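Local coordinates for protein pyridoxal kinase (Entamoeba histolytica, PDB 4S1H) that probably catalyses the ATP-dependent phosphorylation of pyridoxal to pyridoxal 5'-phosphate, and binds ADP together with magnesium ions, at residues H169-V178 with I188-T196. Sequence-based numbering, arbitrary orientation.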
# COMPACT_ATOMS: atom_id res chain seq x y z
N HIS A 169 20.77 8.17 -24.37
CA HIS A 169 22.01 8.65 -23.78
C HIS A 169 22.44 10.01 -24.36
O HIS A 169 22.91 10.86 -23.62
CB HIS A 169 23.17 7.69 -23.95
CG HIS A 169 23.03 6.40 -23.22
ND1 HIS A 169 22.66 6.31 -21.90
CD2 HIS A 169 23.29 5.13 -23.62
CE1 HIS A 169 22.66 5.04 -21.53
NE2 HIS A 169 23.07 4.31 -22.55
N GLU A 170 22.27 10.21 -25.67
CA GLU A 170 22.58 11.51 -26.30
C GLU A 170 21.70 12.65 -25.74
O GLU A 170 22.12 13.79 -25.76
CB GLU A 170 22.45 11.43 -27.81
CG GLU A 170 23.57 10.62 -28.43
CD GLU A 170 24.88 11.39 -28.51
OE1 GLU A 170 25.08 12.13 -29.50
OE2 GLU A 170 25.73 11.21 -27.60
N GLN A 171 20.49 12.32 -25.28
CA GLN A 171 19.60 13.27 -24.58
C GLN A 171 20.00 13.53 -23.14
O GLN A 171 19.34 14.32 -22.43
CB GLN A 171 18.16 12.76 -24.59
CG GLN A 171 17.53 12.63 -25.95
CD GLN A 171 16.21 11.88 -25.90
OE1 GLN A 171 15.67 11.61 -24.81
NE2 GLN A 171 15.70 11.51 -27.06
N GLY A 172 21.00 12.80 -22.66
CA GLY A 172 21.53 12.98 -21.32
C GLY A 172 21.23 11.88 -20.31
O GLY A 172 21.78 11.95 -19.21
N ILE A 173 20.47 10.85 -20.66
CA ILE A 173 20.07 9.81 -19.67
C ILE A 173 21.28 8.94 -19.32
O ILE A 173 21.83 8.28 -20.19
CB ILE A 173 18.90 8.95 -20.16
CG1 ILE A 173 17.67 9.87 -20.35
CG2 ILE A 173 18.61 7.83 -19.15
CD1 ILE A 173 16.54 9.27 -21.15
N PRO A 174 21.71 8.96 -18.04
CA PRO A 174 22.97 8.26 -17.74
C PRO A 174 22.93 6.74 -17.81
O PRO A 174 23.94 6.15 -18.20
CB PRO A 174 23.30 8.72 -16.31
CG PRO A 174 22.44 9.90 -16.07
CD PRO A 174 21.21 9.71 -16.88
N VAL A 175 21.82 6.11 -17.42
CA VAL A 175 21.76 4.66 -17.30
C VAL A 175 20.42 4.16 -17.82
O VAL A 175 19.39 4.71 -17.47
CB VAL A 175 21.99 4.16 -15.87
CG1 VAL A 175 22.05 2.64 -15.85
CG2 VAL A 175 23.25 4.76 -15.27
N ILE A 176 20.44 3.12 -18.62
CA ILE A 176 19.24 2.52 -19.17
C ILE A 176 19.34 1.04 -18.91
O ILE A 176 20.27 0.39 -19.39
CB ILE A 176 19.06 2.80 -20.67
CG1 ILE A 176 19.07 4.32 -20.99
CG2 ILE A 176 17.80 2.16 -21.20
CD1 ILE A 176 19.39 4.60 -22.43
N LEU A 177 18.40 0.50 -18.15
CA LEU A 177 18.28 -0.90 -17.89
C LEU A 177 17.11 -1.38 -18.74
O LEU A 177 15.96 -1.11 -18.44
CB LEU A 177 18.00 -1.15 -16.39
CG LEU A 177 18.07 -2.59 -15.95
CD1 LEU A 177 19.49 -3.14 -16.03
CD2 LEU A 177 17.54 -2.76 -14.54
N VAL A 178 17.41 -2.10 -19.83
CA VAL A 178 16.39 -2.68 -20.68
C VAL A 178 16.06 -4.04 -20.09
O VAL A 178 16.88 -4.93 -20.07
CB VAL A 178 16.86 -2.81 -22.15
CG1 VAL A 178 15.66 -3.20 -23.00
CG2 VAL A 178 17.47 -1.51 -22.64
N ILE A 188 16.87 -11.46 -22.48
CA ILE A 188 18.11 -10.72 -22.18
C ILE A 188 17.80 -9.38 -21.56
O ILE A 188 16.92 -8.67 -22.04
CB ILE A 188 18.97 -10.46 -23.43
CG1 ILE A 188 19.09 -11.72 -24.23
CG2 ILE A 188 20.32 -9.90 -23.00
CD1 ILE A 188 19.62 -12.92 -23.48
N LEU A 189 18.49 -9.08 -20.47
CA LEU A 189 18.50 -7.78 -19.86
C LEU A 189 19.78 -7.10 -20.30
O LEU A 189 20.82 -7.74 -20.33
CB LEU A 189 18.40 -7.92 -18.34
CG LEU A 189 18.62 -6.70 -17.46
CD1 LEU A 189 17.69 -6.77 -16.24
CD2 LEU A 189 20.07 -6.57 -17.04
N LEU A 190 19.69 -5.82 -20.66
CA LEU A 190 20.84 -5.01 -21.04
C LEU A 190 20.95 -3.81 -20.09
O LEU A 190 19.94 -3.14 -19.79
CB LEU A 190 20.69 -4.53 -22.48
CG LEU A 190 21.63 -3.40 -22.93
CD1 LEU A 190 23.06 -3.89 -23.09
CD2 LEU A 190 21.08 -2.82 -24.22
N CYS A 191 22.14 -3.58 -19.53
CA CYS A 191 22.41 -2.36 -18.76
C CYS A 191 23.41 -1.54 -19.54
O CYS A 191 24.53 -2.01 -19.79
CB CYS A 191 22.98 -2.68 -17.41
SG CYS A 191 22.90 -1.27 -16.29
N SER A 192 22.99 -0.35 -19.95
CA SER A 192 23.76 0.49 -20.86
C SER A 192 24.03 1.81 -20.16
O SER A 192 23.12 2.43 -19.62
CB SER A 192 22.94 0.75 -22.11
OG SER A 192 23.58 1.65 -23.02
N PHE A 193 25.28 2.28 -20.26
CA PHE A 193 25.74 3.51 -19.62
C PHE A 193 26.12 4.55 -20.67
O PHE A 193 26.78 4.24 -21.70
CB PHE A 193 26.93 3.26 -18.72
CG PHE A 193 26.64 2.35 -17.58
CD1 PHE A 193 26.73 0.99 -17.73
CD2 PHE A 193 26.27 2.88 -16.34
CE1 PHE A 193 26.47 0.13 -16.69
CE2 PHE A 193 26.00 2.02 -15.28
CZ PHE A 193 26.08 0.65 -15.45
N LYS A 194 25.71 5.79 -20.44
CA LYS A 194 26.19 6.93 -21.24
C LYS A 194 27.70 7.07 -21.14
O LYS A 194 28.40 7.31 -22.15
CB LYS A 194 25.51 8.23 -20.78
CG LYS A 194 25.96 9.51 -21.49
CD LYS A 194 25.19 10.72 -21.00
CE LYS A 194 25.72 12.01 -21.59
NZ LYS A 194 25.44 12.13 -23.05
N ASP A 195 28.22 6.90 -19.93
CA ASP A 195 29.65 7.01 -19.68
C ASP A 195 30.26 5.61 -19.63
O ASP A 195 30.25 4.95 -18.58
CB ASP A 195 29.87 7.76 -18.36
CG ASP A 195 31.32 7.85 -17.96
OD1 ASP A 195 32.19 7.30 -18.69
OD2 ASP A 195 31.60 8.44 -16.90
N THR A 196 30.79 5.16 -20.76
CA THR A 196 31.40 3.85 -20.87
C THR A 196 32.88 3.83 -20.49
O THR A 196 33.46 2.76 -20.35
CB THR A 196 31.27 3.34 -22.30
OG1 THR A 196 31.89 4.28 -23.20
CG2 THR A 196 29.80 3.20 -22.65
O HOH W 1 26.61 6.85 -17.49
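Four backbone hydrogen bonds zip strand 175-178 antiparallel to strand 188-193: Ile-176 and Ser-192 exchange one pair, Val-178 and Leu-190 another. A fifth, from Lys-194 N to Pro-174 O (2.9 Å), carries the ladder past the strand ends, and a water links the same carbonyl to Asp-195 N.

Side-chain polar bonds tie in the end of helix 158-170. The buried His-169 ring uses both nitrogens: ND1 donates to Ile-173 O (2.7 Å, nearly straight at 172°) within the ring plane, while NE2 shares a hydrogen bond with Ser-192 OG (2.7 Å), a small hydroxyl that fits at the ring edge. Two such partners fix the ring's rotation, a task that suits imidazole. One face lies against the Phe-193–Lys-194 peptide; Ile-176 CD1 sits over the rim of the opposite face.

Lys-194 runs extended past the histidine in the opposite direction, then bends at its last torsion (chi4 70°), its length letting NZ reach His-169 O (2.9 Å) from above the carbonyl plane. Gly-172 N grips that oxygen from the opposite face, within a Schellman motif whose positive phi glycine tolerates easily.

Apolar contacts occupy both sheet faces. On one, Val-175 CG2 meets Phe-193 CD2 (3.7 Å) and Leu-177 CD1 touches Leu-189 CD2 (3.6 Å); Cys-191 SG lies near Val-175 CG1 and Leu-177 CD1. Here Val-175, Leu-189 and Phe-193 offer hydrophobic surface to helix 234-250, and Leu-189 also approaches the bound ADP. On the other, Val-178 lies beside Leu-190, while Ile-176, Leu-190 and Ser-192 pack on helix 158-170.

This is the antiparallel β-hairpin of strands 175-183 and 186-193, following helix 158-170 and its Schellman turn, in the ribokinase-like fold beside the nucleotide site.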